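Local coordinates for protein catalase A (Saccharomyces cerevisiae, PDB 1A4E) that uses a bound heme to break hydrogen peroxide down into water and oxygen, probably protecting the cell from peroxide made by peroxisomal oxidases, at residues B[434-439]-B[447-452]; B[171-176]-B[472-477]; B[275-280]-B[284-289]. All blocks are in the same frame, centred on the assembly; numbering follows the deposited sequence.

Interaction 1 of 3, residues B[434-439]-B[447-452]; sequences NLYRVL and KNLAYN
L449 is the one residue of 447-452 that meets 434-439, and it does so with a single methyl group, CD2, set against Y436 and L439. Taken in order, the second segment first presents N448, whose backbone O receives N452 N at 2.9 Å; with Y451 N to K447 O at 3.0 Å, this keeps the segment in regular helix. Next comes L449, with CG anti to the backbone N (chi1 177°), a torsion that sends its branched end into the gap between the two helices. There CD2 lies 3.8 Å from Y436 CD1 and 4.0 Å from Y436 CE1. The methyl is thus at one edge of the phenol ring, near its plane, and not over a face. The same CD2 is 3.8 Å from CD1 of L439, whose side chain runs at about a right angle to that of L449. The evidence is of a narrow contact: the L439 and L449 CA atoms, 8.8 Å apart, are the nearest pair, and the segments bury only 105 Å² between them. After L449 the helix turns to other partners. A450 packs on A482, and N452 ND2 donates to F183 O and D185 OD1. The contact therefore joins helices 430-440 and 445-457, consecutive members of the C-terminal helical region of the catalase fold. Helix 477-487 adds L479 against both Y436 and L449, while M180 of helix 176-182 touches the same two side chains, so the leucine methyl sits within a larger apolar junction of four helices.

Interaction 2 of 3, residues B[171-176]-B[472-477]; sequences ENQVAI and FARVDK
Two residues of 171-176 meet the other segment: Q173 approaches R474 with its polar end, and I176 packs against F472 and V475. The first segment winds through a 3-10 turn, as two i to i+3 bonds attest: N172 O accepts A175 N at 3.1 Å and Q173 O accepts I176 N at 3.1 Å. Q173 extends its chain beyond CG and brings OE1 to 3.5 Å from R474 NH1. The oxygen lies at the edge of the guanidinium, near its plane, yet the amide and guanidinium planes are 75° apart, so the two flat groups stand well away from coplanar. At the other end of the amide, Q173 NE2 donates to T168 O, which helps fix its position, while R474 NH2 makes a weak bond to G425 O. I176 then supplies the apolar half through the end of its longer branch. Its chi1 of -141° departs by almost 40° from the staggered anti position and carries CD1 to 3.7 Å from V475 CG2 and 3.8 Å from F472 CE1. The isoleucine and valine side chains run past each other in opposite senses. On the far segment the backbone is itself tightly turned: F472 O takes both V475 N, at 3.1 Å, and D476 N, at 3.0 Å, just before D476 takes the N-cap position of helix 477-487. Chemically, the contact divides into a buried aliphatic and aromatic cluster and a looser polar margin. Its 153 Å² join the heme-bearing part of the chain to the C-terminal helices mainly by van der Waals packing, while the guanidinium of R474, an exposed residue, lies at the solvent side.

Interaction 3 of 3, residues B[275-280]-B[284-289]; sequences LPFSVF and KVWPQG
The phenyl ring of F277 is the main bump of this contact, and it fills a hollow shaped by K284, V285, W286 and P287. K284 forms one wall: its CB lies 4.0 Å from the centroid of the F277 ring and 26° off the ring normal, a CH-pi contact over one face, offset toward the rim. The bend at chi2 (-70°) lays the K284 methylenes alongside F277 CG and CB, the two side chains running in opposite directions, and a second bend at chi4 (-71°) turns NZ toward its carboxylates. W286 closes another side, its CD1 in the plane of the phenyl ring and 3.9 Å from F277 CE1. The outer end of the ring meets the backbone: F277 CZ comes to 3.2 Å from V285 O, a close approach made obliquely to the ring. P287 CD follows more loosely at 4.4 Å from F277 CZ. A smaller knob fits beyond, where V279 CG1 rests 3.9 Å from W286 CZ2. A water links S278 O, at 2.9 Å, to W286 NE1, at 3.1 Å, the latter bond weak. The loop joins helix 269-274 to strand 294-303, and M267 of strand 259-267 packs on both V279 and W286. At the polar end of K284, NZ forms salt bridges with D281 and D428. The chemistry is therefore divided along one lysine: its methylenes serve as an apolar wall for the phenylalanine, while the two carboxylates would be expected to stabilise its charge. No direct hydrogen bond joins the segments, so they meet mainly by shape-matched packing, with one water between polar atoms.

Overall arrangement
Interactions 1 and 2 are both buried, their centres 13 Å apart, and they touch where Y436 CE2 comes to 3.5 Å from D476 CG. Interaction 1 is local, joining two successive helices by apolar packing alone, whereas interaction 2 sets a 3-10 turn against the end of helix 462-473 and the loop after it, spans 295 intervening residues and adds a polar margin; helix 477-487 packs against both. Interaction 3 differs in place and kind: it is partly buried, lies within one loop leading into strand 294-303, and combines aromatic packing with a water bridge. Helix 430-440 runs past all three, contributing a segment to interaction 1, A432 beside interaction 2 and Q431 beside interaction 3.

Interaction 1 of 3, residues B[434-439]-B[447-452]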
# COMPACT_ATOMS: atom_id res chain seq x y z
N ASN B 434 -31.16 6.46 36.72
CA ASN B 434 -32.16 7.49 36.42
C ASN B 434 -32.63 7.36 34.97
O ASN B 434 -33.74 7.77 34.67
CB ASN B 434 -31.55 8.88 36.63
CG ASN B 434 -31.08 9.11 38.06
OD1 ASN B 434 -31.88 9.06 38.99
ND2 ASN B 434 -29.81 9.38 38.29
N LEU B 435 -31.82 6.73 34.10
CA LEU B 435 -32.21 6.44 32.72
C LEU B 435 -33.28 5.35 32.75
O LEU B 435 -34.24 5.42 31.98
CB LEU B 435 -30.98 5.98 31.89
CG LEU B 435 -30.98 5.65 30.37
CD1 LEU B 435 -31.34 4.19 30.15
CD2 LEU B 435 -31.93 6.58 29.64
N TYR B 436 -33.13 4.35 33.64
CA TYR B 436 -34.11 3.29 33.80
C TYR B 436 -35.46 3.85 34.24
O TYR B 436 -36.51 3.43 33.74
CB TYR B 436 -33.62 2.26 34.83
CG TYR B 436 -34.54 1.04 34.94
CD1 TYR B 436 -34.79 0.27 33.81
CD2 TYR B 436 -35.12 0.71 36.16
CE1 TYR B 436 -35.63 -0.84 33.89
CE2 TYR B 436 -35.96 -0.40 36.25
CZ TYR B 436 -36.21 -1.17 35.11
OH TYR B 436 -37.02 -2.28 35.20
N ARG B 437 -35.44 4.84 35.15
CA ARG B 437 -36.64 5.52 35.61
C ARG B 437 -37.28 6.35 34.51
O ARG B 437 -38.51 6.39 34.44
CB ARG B 437 -36.29 6.42 36.79
CG ARG B 437 -35.85 5.59 37.99
CD ARG B 437 -35.36 6.49 39.10
NE ARG B 437 -34.82 5.69 40.19
CZ ARG B 437 -33.86 6.14 41.00
NH1 ARG B 437 -33.33 7.36 40.87
NH2 ARG B 437 -33.41 5.35 41.98
N VAL B 438 -36.48 6.98 33.63
CA VAL B 438 -36.99 7.75 32.49
C VAL B 438 -37.64 6.79 31.49
O VAL B 438 -38.60 7.16 30.81
CB VAL B 438 -35.83 8.55 31.82
CG1 VAL B 438 -36.27 9.27 30.54
CG2 VAL B 438 -35.41 9.65 32.78
N LEU B 439 -37.14 5.55 31.42
CA LEU B 439 -37.75 4.53 30.57
C LEU B 439 -39.09 4.08 31.14
O LEU B 439 -39.94 3.61 30.38
CB LEU B 439 -36.84 3.32 30.44
CG LEU B 439 -35.57 3.42 29.62
CD1 LEU B 439 -34.84 2.10 29.69
CD2 LEU B 439 -35.90 3.75 28.18
N LYS B 447 -39.93 -3.35 29.87
CA LYS B 447 -40.13 -4.76 29.56
C LYS B 447 -39.26 -5.10 28.36
O LYS B 447 -38.60 -6.14 28.34
CB LYS B 447 -41.58 -5.05 29.19
CG LYS B 447 -42.56 -4.84 30.33
CD LYS B 447 -44.01 -4.89 29.86
CE LYS B 447 -44.52 -6.27 29.44
NZ LYS B 447 -44.51 -7.18 30.57
N ASN B 448 -39.27 -4.19 27.36
CA ASN B 448 -38.45 -4.34 26.17
C ASN B 448 -36.98 -4.29 26.51
O ASN B 448 -36.25 -5.08 25.93
CB ASN B 448 -38.76 -3.25 25.15
CG ASN B 448 -40.06 -3.48 24.41
OD1 ASN B 448 -40.69 -4.53 24.51
ND2 ASN B 448 -40.50 -2.51 23.61
N LEU B 449 -36.51 -3.44 27.44
CA LEU B 449 -35.10 -3.42 27.83
C LEU B 449 -34.65 -4.78 28.37
O LEU B 449 -33.64 -5.32 27.93
CB LEU B 449 -34.84 -2.35 28.90
CG LEU B 449 -33.42 -2.25 29.48
CD1 LEU B 449 -32.46 -1.73 28.43
CD2 LEU B 449 -33.40 -1.29 30.64
N ALA B 450 -35.46 -5.33 29.28
CA ALA B 450 -35.17 -6.62 29.90
C ALA B 450 -35.18 -7.77 28.92
O ALA B 450 -34.37 -8.68 29.03
CB ALA B 450 -36.19 -6.90 30.98
N TYR B 451 -36.10 -7.71 27.95
CA TYR B 451 -36.21 -8.72 26.91
C TYR B 451 -35.03 -8.65 25.94
O TYR B 451 -34.45 -9.69 25.61
CB TYR B 451 -37.53 -8.52 26.16
CG TYR B 451 -37.72 -9.47 24.98
CD1 TYR B 451 -38.09 -10.81 25.18
CD2 TYR B 451 -37.50 -8.99 23.69
CE1 TYR B 451 -38.23 -11.66 24.08
CE2 TYR B 451 -37.64 -9.83 22.59
CZ TYR B 451 -38.01 -11.16 22.80
OH TYR B 451 -38.15 -11.98 21.70
N ASN B 452 -34.66 -7.43 25.51
CA ASN B 452 -33.56 -7.19 24.59
C ASN B 452 -32.23 -7.65 25.17
O ASN B 452 -31.41 -8.21 24.45
CB ASN B 452 -33.46 -5.70 24.24
CG ASN B 452 -34.65 -5.17 23.44
OD1 ASN B 452 -35.43 -5.92 22.86
ND2 ASN B 452 -34.86 -3.86 23.40

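Interaction 2 of 3, residues B[171-176]-B[472-477]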
# COMPACT_ATOMS: atom_id res chain seq x y z
N GLU B 171 -13.55 -3.15 36.37
CA GLU B 171 -13.00 -1.87 35.95
C GLU B 171 -13.55 -1.33 34.63
O GLU B 171 -13.30 -0.18 34.28
CB GLU B 171 -11.46 -1.94 35.84
CG GLU B 171 -10.82 -3.10 35.07
CD GLU B 171 -10.58 -4.41 35.83
OE1 GLU B 171 -11.08 -4.60 36.94
OE2 GLU B 171 -9.86 -5.25 35.29
N ASN B 172 -14.31 -2.14 33.90
CA ASN B 172 -14.95 -1.74 32.65
C ASN B 172 -16.43 -1.46 32.83
O ASN B 172 -17.05 -0.91 31.91
CB ASN B 172 -14.81 -2.82 31.59
CG ASN B 172 -13.38 -3.22 31.28
OD1 ASN B 172 -12.43 -2.47 31.46
ND2 ASN B 172 -13.19 -4.44 30.79
N GLN B 173 -17.04 -1.76 33.98
CA GLN B 173 -18.48 -1.67 34.26
C GLN B 173 -18.94 -0.21 34.17
O GLN B 173 -20.21 -0.01 34.19
CB GLN B 173 -18.77 -2.19 35.67
CG GLN B 173 -18.36 -3.65 35.86
CD GLN B 173 -18.64 -4.18 37.27
OE1 GLN B 173 -19.15 -3.43 38.11
NE2 GLN B 173 -18.35 -5.42 37.58
N VAL B 174 -18.12 0.81 34.04
CA VAL B 174 -18.51 2.19 33.79
C VAL B 174 -19.23 2.32 32.44
O VAL B 174 -19.81 3.34 32.10
CB VAL B 174 -17.20 3.08 33.89
CG1 VAL B 174 -16.25 2.86 32.73
CG2 VAL B 174 -17.61 4.53 33.95
N ALA B 175 -19.22 1.23 31.64
CA ALA B 175 -19.95 1.12 30.39
C ALA B 175 -21.46 0.98 30.55
O ALA B 175 -22.18 1.14 29.57
CB ALA B 175 -19.46 -0.09 29.62
N ILE B 176 -21.94 0.71 31.78
CA ILE B 176 -23.34 0.40 32.07
C ILE B 176 -24.37 1.45 31.62
O ILE B 176 -25.43 1.05 31.15
CB ILE B 176 -23.36 0.06 33.62
CG1 ILE B 176 -24.33 -1.10 33.85
CG2 ILE B 176 -23.69 1.27 34.49
CD1 ILE B 176 -25.79 -1.05 33.42
N PHE B 472 -26.49 -5.72 36.49
CA PHE B 472 -27.78 -5.06 36.35
C PHE B 472 -28.59 -4.95 37.63
O PHE B 472 -29.43 -4.07 37.74
CB PHE B 472 -28.58 -5.79 35.28
CG PHE B 472 -28.16 -5.34 33.88
CD1 PHE B 472 -28.58 -4.10 33.39
CD2 PHE B 472 -27.35 -6.17 33.09
CE1 PHE B 472 -28.20 -3.70 32.11
CE2 PHE B 472 -26.98 -5.75 31.82
CZ PHE B 472 -27.40 -4.52 31.33
N ALA B 473 -28.31 -5.82 38.62
CA ALA B 473 -28.93 -5.74 39.93
C ALA B 473 -28.45 -4.49 40.67
O ALA B 473 -29.16 -3.92 41.50
CB ALA B 473 -28.57 -6.93 40.80
N ARG B 474 -27.24 -4.05 40.32
CA ARG B 474 -26.67 -2.85 40.90
C ARG B 474 -27.36 -1.59 40.37
O ARG B 474 -27.24 -0.51 40.95
CB ARG B 474 -25.19 -2.89 40.59
CG ARG B 474 -24.41 -1.99 41.50
CD ARG B 474 -22.96 -2.39 41.51
NE ARG B 474 -22.19 -1.32 42.13
CZ ARG B 474 -20.88 -1.17 41.91
NH1 ARG B 474 -20.20 -2.00 41.11
NH2 ARG B 474 -20.25 -0.14 42.46
N VAL B 475 -28.12 -1.72 39.27
CA VAL B 475 -28.92 -0.62 38.74
C VAL B 475 -30.32 -0.72 39.34
O VAL B 475 -30.86 0.24 39.88
CB VAL B 475 -28.98 -0.71 37.19
CG1 VAL B 475 -29.87 0.39 36.60
CG2 VAL B 475 -27.58 -0.56 36.64
N ASP B 476 -30.90 -1.93 39.27
CA ASP B 476 -32.24 -2.22 39.76
C ASP B 476 -32.37 -3.73 39.86
O ASP B 476 -32.14 -4.46 38.89
CB ASP B 476 -33.28 -1.65 38.78
CG ASP B 476 -34.71 -1.71 39.28
OD1 ASP B 476 -35.16 -0.76 39.91
OD2 ASP B 476 -35.40 -2.70 39.02
N LYS B 477 -32.74 -4.23 41.04
CA LYS B 477 -32.89 -5.66 41.25
C LYS B 477 -34.06 -6.27 40.51
O LYS B 477 -34.01 -7.44 40.15
CB LYS B 477 -33.00 -5.93 42.75
CG LYS B 477 -31.59 -5.99 43.34
CD LYS B 477 -31.35 -5.22 44.64
CE LYS B 477 -32.20 -5.73 45.80
NZ LYS B 477 -31.80 -5.11 47.05

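Interaction 3 of 3, residues B[275-280]-B[284-289]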
# COMPACT_ATOMS: atom_id res chain seq x y z
N LEU B 275 -19.56 20.22 39.88
CA LEU B 275 -20.26 19.01 39.46
C LEU B 275 -19.88 17.78 40.27
O LEU B 275 -18.71 17.65 40.65
CB LEU B 275 -19.98 18.70 37.99
CG LEU B 275 -20.64 19.48 36.85
CD1 LEU B 275 -20.05 18.99 35.55
CD2 LEU B 275 -22.15 19.27 36.83
N PRO B 276 -20.81 16.84 40.55
CA PRO B 276 -20.54 15.56 41.22
C PRO B 276 -19.74 14.51 40.44
O PRO B 276 -19.47 13.41 40.94
CB PRO B 276 -21.93 15.08 41.60
CG PRO B 276 -22.82 15.64 40.52
CD PRO B 276 -22.25 17.03 40.37
N PHE B 277 -19.39 14.85 39.20
CA PHE B 277 -18.61 14.03 38.28
C PHE B 277 -17.73 14.92 37.40
O PHE B 277 -17.77 16.15 37.47
CB PHE B 277 -19.56 13.17 37.40
CG PHE B 277 -20.63 13.94 36.64
CD1 PHE B 277 -20.33 14.61 35.44
CD2 PHE B 277 -21.93 14.00 37.15
CE1 PHE B 277 -21.32 15.32 34.77
CE2 PHE B 277 -22.91 14.72 36.47
CZ PHE B 277 -22.61 15.38 35.28
N SER B 278 -16.94 14.29 36.54
CA SER B 278 -16.01 15.02 35.68
C SER B 278 -16.61 15.41 34.33
O SER B 278 -17.40 14.66 33.73
CB SER B 278 -14.77 14.13 35.49
OG SER B 278 -13.68 14.81 34.87
N VAL B 279 -16.27 16.62 33.85
CA VAL B 279 -16.66 17.05 32.50
C VAL B 279 -15.86 16.28 31.45
O VAL B 279 -16.23 16.28 30.28
CB VAL B 279 -16.42 18.57 32.24
CG1 VAL B 279 -17.55 19.32 32.92
CG2 VAL B 279 -15.05 19.05 32.71
N PHE B 280 -14.77 15.64 31.86
CA PHE B 280 -13.91 14.85 31.00
C PHE B 280 -14.34 13.39 30.93
O PHE B 280 -13.64 12.56 30.35
CB PHE B 280 -12.47 14.94 31.50
CG PHE B 280 -11.99 16.37 31.67
CD1 PHE B 280 -12.25 17.33 30.68
CD2 PHE B 280 -11.31 16.73 32.83
CE1 PHE B 280 -11.82 18.65 30.86
CE2 PHE B 280 -10.87 18.05 33.00
CZ PHE B 280 -11.13 19.01 32.02
N LYS B 284 -20.85 10.20 31.30
CA LYS B 284 -21.75 11.07 32.04
C LYS B 284 -22.43 12.10 31.16
O LYS B 284 -21.81 12.65 30.26
CB LYS B 284 -21.00 11.83 33.13
CG LYS B 284 -20.23 11.01 34.16
CD LYS B 284 -21.14 10.24 35.11
CE LYS B 284 -20.27 9.47 36.08
NZ LYS B 284 -19.61 8.38 35.40
N VAL B 285 -23.71 12.37 31.43
CA VAL B 285 -24.44 13.44 30.76
C VAL B 285 -24.64 14.56 31.76
O VAL B 285 -24.63 14.37 32.98
CB VAL B 285 -25.84 12.99 30.25
CG1 VAL B 285 -25.61 11.90 29.23
CG2 VAL B 285 -26.75 12.46 31.35
N TRP B 286 -24.76 15.77 31.23
CA TRP B 286 -25.02 16.97 32.00
C TRP B 286 -26.53 17.14 32.14
O TRP B 286 -27.27 16.99 31.15
CB TRP B 286 -24.46 18.21 31.30
CG TRP B 286 -22.96 18.28 31.07
CD1 TRP B 286 -22.06 17.34 31.54
CD2 TRP B 286 -22.34 19.28 30.38
NE1 TRP B 286 -20.89 17.75 31.14
CE2 TRP B 286 -21.00 18.90 30.45
CE3 TRP B 286 -22.72 20.45 29.71
CZ2 TRP B 286 -20.01 19.68 29.86
CZ3 TRP B 286 -21.72 21.23 29.12
CH2 TRP B 286 -20.38 20.85 29.19
N PRO B 287 -27.05 17.44 33.33
CA PRO B 287 -28.49 17.62 33.59
C PRO B 287 -29.05 18.83 32.84
O PRO B 287 -28.45 19.90 32.83
CB PRO B 287 -28.57 17.77 35.09
CG PRO B 287 -27.23 17.29 35.62
CD PRO B 287 -26.27 17.74 34.53
N GLN B 288 -30.18 18.65 32.15
CA GLN B 288 -30.77 19.75 31.39
C GLN B 288 -31.56 20.79 32.19
O GLN B 288 -31.89 21.86 31.67
CB GLN B 288 -31.66 19.19 30.29
CG GLN B 288 -30.79 18.57 29.22
CD GLN B 288 -31.55 17.96 28.06
OE1 GLN B 288 -32.65 18.37 27.71
NE2 GLN B 288 -30.94 16.96 27.44
N GLY B 289 -31.87 20.48 33.46
CA GLY B 289 -32.56 21.43 34.33
C GLY B 289 -31.67 22.63 34.59
O GLY B 289 -32.02 23.78 34.29
O HOH W 1 -19.45 15.09 31.66